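PDB 3SHP: putative acetyltransferase Sthe_0691, which probably transfers an acetyl group from acetyl-CoA to an acceptor that is not yet identified. Local coordinates for residues A[10-24]-A[61-75]. Sequence-based numbering, arbitrary orientation. Where two conformers were deposited one is given.
Sequences TGPTVYLRAMVEDDK and LLAIVRRSDEAVVGS
Arg17 of strand 14-18 reaches across Val65 and Ala63 of strand 61-66. From CB the chain turns so that CG lies between the backbone N and the carbonyl carbon (chi1 53°), which starts it over the neighbouring strand; CG then passes Val65 CG2, and Arg17 NE comes within 3.7 Å of Val65 CG2. One face of the guanidinium rests on Val65 CG2 and Ala63 CB. At the tip, Arg17 NH1 bonds Asp23 OD2 at 2.6 Å and Arg17 NH2 bonds Asp23 OD1 at 3.0 Å, an end-on salt bridge with both oxygens close to the guanidinium plane. NH1 also donates to Ala18 O, while NH2 touches Val72 CG2 and reaches Glu70 O through a water. Asp23 OD2 additionally accepts from N of Val20, the N-cap residue, so one carboxylate ties the arginine to the start of helix 21-26.

Tyr15, on the same face, packs its ring over Val65: Val65 CB lies 3.9 Å from the centroid of the Tyr15 ring, 14° off the normal, a CH-pi contact. Tyr15 OH donates to the syn lone pair of Glu70 OE1 at 2.5 Å, closing the hairpin turn against the strand. Arg67 NH1 bonds Gly11 O at 2.7 Å, an oxygen shared with Thr10 OG1.

The strands run antiparallel, at 148°. Tyr15 and Val65 bond both ways; Ala63 N to Arg17 O is 2.8 Å, but Arg17 N to Ala63 O is weak at 3.3 Å. Strand 14-18, paired also with 9-10, extends the hairpin of strands 58-66 and 72-80; opposite Arg17, Val14 and Ile64 pack against helix 98-116, consistent with a GNAT-type fold.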
loop_
_atom_site.group_PDB
_atom_site.type_symbol
_atom_site.label_atom_id
_atom_site.label_comp_id
_atom_site.label_asym_id
_atom_site.label_seq_id
_atom_site.Cartn_x
_atom_site.Cartn_y
_atom_site.Cartn_z
ATOM N N THR A 10 31.481 -27.702 -0.501
ATOM C CA THR A 10 30.672 -28.506 -1.408
ATOM C C THR A 10 30.223 -29.823 -0.800
ATOM O O THR A 10 30.958 -30.458 -0.035
ATOM C CB THR A 10 31.382 -28.765 -2.736
ATOM O OG1 THR A 10 30.491 -29.486 -3.590
ATOM C CG2 THR A 10 32.668 -29.544 -2.534
ATOM N N GLY A 11 28.992 -30.197 -1.126
ATOM C CA GLY A 11 28.460 -31.498 -0.742
ATOM C C GLY A 11 28.095 -32.254 -1.997
ATOM O O GLY A 11 28.464 -31.833 -3.089
ATOM N N PRO A 12 27.326 -33.350 -1.853
ATOM C CA PRO A 12 26.908 -34.206 -2.984
ATOM C C PRO A 12 25.997 -33.494 -3.999
ATOM O O PRO A 12 25.999 -33.851 -5.188
ATOM C CB PRO A 12 26.138 -35.352 -2.293
ATOM C CG PRO A 12 26.688 -35.377 -0.890
ATOM C CD PRO A 12 26.871 -33.893 -0.569
ATOM N N THR A 13 25.260 -32.479 -3.548
ATOM C CA THR A 13 24.238 -31.852 -4.382
ATOM C C THR A 13 24.473 -30.375 -4.627
ATOM O O THR A 13 24.254 -29.898 -5.745
ATOM C CB THR A 13 22.850 -32.006 -3.745
ATOM O OG1 THR A 13 22.674 -33.374 -3.389
ATOM C CG2 THR A 13 21.791 -31.658 -4.738
ATOM N N VAL A 14 24.868 -29.646 -3.581
ATOM C CA VAL A 14 25.070 -28.212 -3.684
ATOM C C VAL A 14 26.460 -27.774 -3.218
ATOM O O VAL A 14 27.133 -28.492 -2.491
ATOM C CB VAL A 14 24.020 -27.423 -2.851
ATOM C CG1 VAL A 14 22.566 -27.832 -3.256
ATOM C CG2 VAL A 14 24.276 -27.615 -1.362
ATOM N N TYR A 15 26.862 -26.580 -3.628
ATOM C CA TYR A 15 28.015 -25.961 -3.023
ATOM C C TYR A 15 27.717 -24.531 -2.689
ATOM O O TYR A 15 26.787 -23.944 -3.244
ATOM C CB TYR A 15 29.266 -26.087 -3.885
ATOM C CG TYR A 15 29.271 -25.367 -5.202
ATOM C CD1 TYR A 15 29.850 -24.096 -5.337
ATOM C CD2 TYR A 15 28.768 -25.983 -6.338
ATOM C CE1 TYR A 15 29.882 -23.447 -6.563
ATOM C CE2 TYR A 15 28.803 -25.353 -7.559
ATOM C CZ TYR A 15 29.358 -24.083 -7.668
ATOM O OH TYR A 15 29.370 -23.487 -8.924
ATOM N N LEU A 16 28.487 -24.010 -1.739
ATOM C CA LEU A 16 28.360 -22.655 -1.258
ATOM C C LEU A 16 29.589 -21.885 -1.666
ATOM O O LEU A 16 30.721 -22.387 -1.581
ATOM C CB LEU A 16 28.205 -22.629 0.274
ATOM C CG LEU A 16 26.803 -22.888 0.864
ATOM C CD1 LEU A 16 26.060 -24.012 0.198
ATOM C CD2 LEU A 16 26.929 -23.204 2.334
ATOM N N ARG A 17 29.354 -20.658 -2.112
ATOM C CA ARG A 17 30.424 -19.748 -2.490
ATOM C C ARG A 17 29.868 -18.345 -2.260
ATOM O O ARG A 17 28.681 -18.184 -2.118
ATOM C CB ARG A 17 30.781 -19.933 -3.969
ATOM C CG ARG A 17 29.562 -19.823 -4.959
ATOM C CD ARG A 17 30.013 -19.302 -6.332
ATOM N NE ARG A 17 28.917 -19.248 -7.297
ATOM C CZ ARG A 17 28.044 -18.243 -7.430
ATOM N NH1 ARG A 17 28.115 -17.154 -6.650
ATOM N NH2 ARG A 17 27.082 -18.334 -8.358
ATOM N N ALA A 18 30.734 -17.346 -2.235
ATOM C CA ALA A 18 30.312 -15.960 -2.075
ATOM C C ALA A 18 29.268 -15.605 -3.128
ATOM O O ALA A 18 29.451 -15.879 -4.316
ATOM C CB ALA A 18 31.529 -15.007 -2.149
HETATM N N MSE A 19 28.140 -15.070 -2.686
HETATM C CA MSE A 19 27.132 -14.548 -3.610
HETATM C C MSE A 19 27.701 -13.285 -4.251
HETATM O O MSE A 19 28.313 -12.455 -3.570
HETATM C CB MSE A 19 25.833 -14.233 -2.872
HETATM C CG MSE A 19 24.705 -13.815 -3.788
HETATM SE SE MSE A 19 23.048 -14.109 -2.879
HETATM C CE MSE A 19 21.750 -14.026 -4.323
ATOM N N VAL A 20 27.527 -13.170 -5.564
ATOM C CA VAL A 20 28.010 -12.030 -6.327
ATOM C C VAL A 20 26.822 -11.281 -6.949
ATOM O O VAL A 20 25.706 -11.793 -6.973
ATOM C CB VAL A 20 29.033 -12.466 -7.408
ATOM C CG1 VAL A 20 30.310 -12.993 -6.751
ATOM C CG2 VAL A 20 28.428 -13.510 -8.381
ATOM N N GLU A 21 27.067 -10.056 -7.407
ATOM C CA GLU A 21 26.021 -9.158 -7.946
ATOM C C GLU A 21 25.128 -9.813 -9.022
ATOM O O GLU A 21 23.909 -9.594 -9.052
ATOM C CB GLU A 21 26.661 -7.884 -8.491
ATOM C CG GLU A 21 27.396 -7.134 -7.412
ATOM C CD GLU A 21 28.081 -5.874 -7.894
ATOM O OE1 GLU A 21 28.481 -5.801 -9.076
ATOM O OE2 GLU A 21 28.252 -4.956 -7.056
ATOM N N ASP A 22 25.760 -10.601 -9.880
ATOM C CA ASP A 22 25.105 -11.422 -10.883
ATOM C C ASP A 22 24.009 -12.332 -10.282
ATOM O O ASP A 22 22.873 -12.364 -10.770
ATOM C CB ASP A 22 26.161 -12.291 -11.548
ATOM C CG ASP A 22 25.841 -12.592 -12.961
ATOM O OD1 ASP A 22 25.867 -11.623 -13.776
ATOM O OD2 ASP A 22 25.584 -13.792 -13.265
ATOM N N ASP A 23 24.346 -13.054 -9.219
ATOM C CA ASP A 23 23.347 -13.850 -8.509
ATOM C C ASP A 23 22.132 -13.031 -8.056
ATOM O O ASP A 23 20.977 -13.426 -8.282
ATOM C CB ASP A 23 23.966 -14.514 -7.285
ATOM C CG ASP A 23 25.167 -15.393 -7.631
ATOM O OD1 ASP A 23 25.202 -15.986 -8.736
ATOM O OD2 ASP A 23 26.065 -15.509 -6.780
ATOM N N LYS A 24 22.415 -11.903 -7.397
ATOM C CA LYS A 24 21.389 -11.056 -6.821
ATOM C C LYS A 24 20.447 -10.547 -7.894
ATOM O O LYS A 24 19.223 -10.537 -7.704
ATOM C CB LYS A 24 22.017 -9.901 -6.007
ATOM C CG LYS A 24 22.817 -10.429 -4.801
ATOM C CD LYS A 24 23.169 -9.383 -3.785
ATOM C CE LYS A 24 24.478 -8.712 -4.065
ATOM N NZ LYS A 24 24.762 -7.727 -2.958
ATOM N N LEU A 61 27.033 -12.906 2.375
ATOM C CA LEU A 61 26.063 -13.673 1.634
ATOM C C LEU A 61 26.741 -14.801 0.886
ATOM O O LEU A 61 27.674 -14.550 0.124
ATOM C CB LEU A 61 25.411 -12.767 0.613
ATOM C CG LEU A 61 24.154 -12.055 1.029
ATOM C CD1 LEU A 61 23.754 -11.123 -0.147
ATOM C CD2 LEU A 61 23.073 -13.068 1.353
ATOM N N LEU A 62 26.260 -16.025 1.098
ATOM C CA LEU A 62 26.721 -17.170 0.366
ATOM C C LEU A 62 25.607 -17.624 -0.572
ATOM O O LEU A 62 24.445 -17.727 -0.154
ATOM C CB LEU A 62 27.093 -18.305 1.323
ATOM C CG LEU A 62 28.231 -18.055 2.331
ATOM C CD1 LEU A 62 28.449 -19.284 3.187
ATOM C CD2 LEU A 62 29.543 -17.671 1.614
ATOM N N ALA A 63 25.947 -17.868 -1.833
ATOM C CA ALA A 63 25.020 -18.492 -2.751
ATOM C C ALA A 63 25.003 -19.982 -2.517
ATOM O O ALA A 63 26.055 -20.600 -2.269
ATOM C CB ALA A 63 25.453 -18.221 -4.170
ATOM N N ILE A 64 23.827 -20.582 -2.611
ATOM C CA ILE A 64 23.758 -22.039 -2.584
ATOM C C ILE A 64 23.556 -22.462 -4.040
ATOM O O ILE A 64 22.591 -22.032 -4.691
ATOM C CB ILE A 64 22.615 -22.525 -1.708
ATOM C CG1 ILE A 64 22.764 -21.973 -0.273
ATOM C CG2 ILE A 64 22.498 -24.073 -1.754
ATOM C CD1 ILE A 64 21.489 -22.171 0.597
ATOM N N VAL A 65 24.475 -23.268 -4.562
ATOM C CA VAL A 65 24.514 -23.530 -5.998
ATOM C C VAL A 65 24.324 -25.013 -6.243
ATOM O O VAL A 65 25.048 -25.835 -5.691
ATOM C CB VAL A 65 25.860 -23.045 -6.642
ATOM C CG1 VAL A 65 25.880 -23.292 -8.145
ATOM C CG2 VAL A 65 26.154 -21.562 -6.330
ATOM N N ARG A 66 23.335 -25.361 -7.067
ATOM C CA ARG A 66 23.124 -26.756 -7.407
ATOM C C ARG A 66 24.176 -27.193 -8.393
ATOM O O ARG A 66 24.310 -26.613 -9.466
ATOM C CB ARG A 66 21.723 -27.005 -7.970
ATOM C CG ARG A 66 21.381 -28.476 -8.109
ATOM C CD ARG A 66 19.909 -28.698 -8.362
ATOM N NE ARG A 66 19.371 -27.847 -9.433
ATOM C CZ ARG A 66 18.079 -27.575 -9.594
ATOM N NH1 ARG A 66 17.693 -26.797 -10.594
ATOM N NH2 ARG A 66 17.179 -28.095 -8.771
ATOM N N ARG A 67 24.923 -28.225 -8.003
ATOM C CA ARG A 67 26.004 -28.784 -8.797
ATOM C C ARG A 67 25.575 -29.282 -10.197
ATOM O O ARG A 67 26.220 -28.941 -11.190
ATOM C CB ARG A 67 26.710 -29.911 -8.005
ATOM C CG ARG A 67 27.355 -29.418 -6.641
ATOM C CD ARG A 67 28.060 -30.520 -5.872
ATOM N NE ARG A 67 28.910 -31.311 -6.758
ATOM C CZ ARG A 67 29.343 -32.548 -6.506
ATOM N NH1 ARG A 67 29.032 -33.163 -5.367
ATOM N NH2 ARG A 67 30.105 -33.177 -7.405
ATOM N N SER A 68 24.494 -30.059 -10.286
ATOM C CA SER A 68 24.093 -30.638 -11.596
ATOM C C SER A 68 23.933 -29.585 -12.694
ATOM O O SER A 68 24.375 -29.802 -13.813
ATOM C CB SER A 68 22.835 -31.500 -11.488
ATOM O OG SER A 68 21.757 -30.749 -10.935
ATOM N N ASP A 69 23.360 -28.426 -12.379
ATOM C CA ASP A 69 23.115 -27.410 -13.429
ATOM C C ASP A 69 23.678 -26.019 -13.150
ATOM O O ASP A 69 23.469 -25.104 -13.948
ATOM C CB ASP A 69 21.602 -27.307 -13.765
ATOM C CG ASP A 69 20.751 -26.881 -12.565
ATOM O OD1 ASP A 69 21.299 -26.756 -11.451
ATOM O OD2 ASP A 69 19.524 -26.666 -12.726
ATOM N N GLU A 70 24.366 -25.856 -12.018
ATOM C CA GLU A 70 24.962 -24.567 -11.637
ATOM C C GLU A 70 23.945 -23.485 -11.306
ATOM O O GLU A 70 24.288 -22.297 -11.272
ATOM C CB GLU A 70 25.926 -24.058 -12.713
ATOM C CG GLU A 70 27.175 -24.919 -12.869
ATOM C CD GLU A 70 28.105 -24.759 -11.686
ATOM O OE1 GLU A 70 28.174 -23.636 -11.155
ATOM O OE2 GLU A 70 28.761 -25.739 -11.281
ATOM N N ALA A 71 22.703 -23.885 -11.048
ATOM C CA ALA A 71 21.655 -22.936 -10.712
ATOM C C ALA A 71 21.822 -22.460 -9.277
ATOM O O ALA A 71 22.106 -23.252 -8.368
ATOM C CB ALA A 71 20.300 -23.581 -10.889
ATOM N N VAL A 72 21.644 -21.160 -9.072
ATOM C CA VAL A 72 21.621 -20.621 -7.716
ATOM C C VAL A 72 20.231 -20.955 -7.175
ATOM O O VAL A 72 19.230 -20.437 -7.696
ATOM C CB VAL A 72 21.891 -19.097 -7.714
ATOM C CG1 VAL A 72 21.646 -18.486 -6.301
ATOM C CG2 VAL A 72 23.333 -18.797 -8.235
ATOM N N VAL A 73 20.170 -21.839 -6.174
ATOM C CA VAL A 73 18.910 -22.323 -5.640
ATOM C C VAL A 73 18.555 -21.689 -4.284
ATOM O O VAL A 73 17.443 -21.885 -3.750
ATOM C CB VAL A 73 18.883 -23.870 -5.553
ATOM C CG1 VAL A 73 19.105 -24.486 -6.936
ATOM C CG2 VAL A 73 19.928 -24.393 -4.516
ATOM N N GLY A 74 19.482 -20.916 -3.726
ATOM C CA GLY A 74 19.182 -20.203 -2.520
ATOM C C GLY A 74 20.356 -19.392 -2.064
ATOM O O GLY A 74 21.364 -19.287 -2.776
ATOM N N SER A 75 20.234 -18.824 -0.870
ATOM C CA SER A 75 21.284 -18.014 -0.298
ATOM C C SER A 75 21.324 -18.263 1.195
ATOM O O SER A 75 20.339 -18.685 1.804
ATOM C CB SER A 75 21.017 -16.532 -0.566
ATOM O OG SER A 75 19.829 -16.141 0.082
HETATM O O HOH W 1 23.398 -31.247 -8.057
HETATM O O HOH W 2 26.299 -20.528 -10.352
#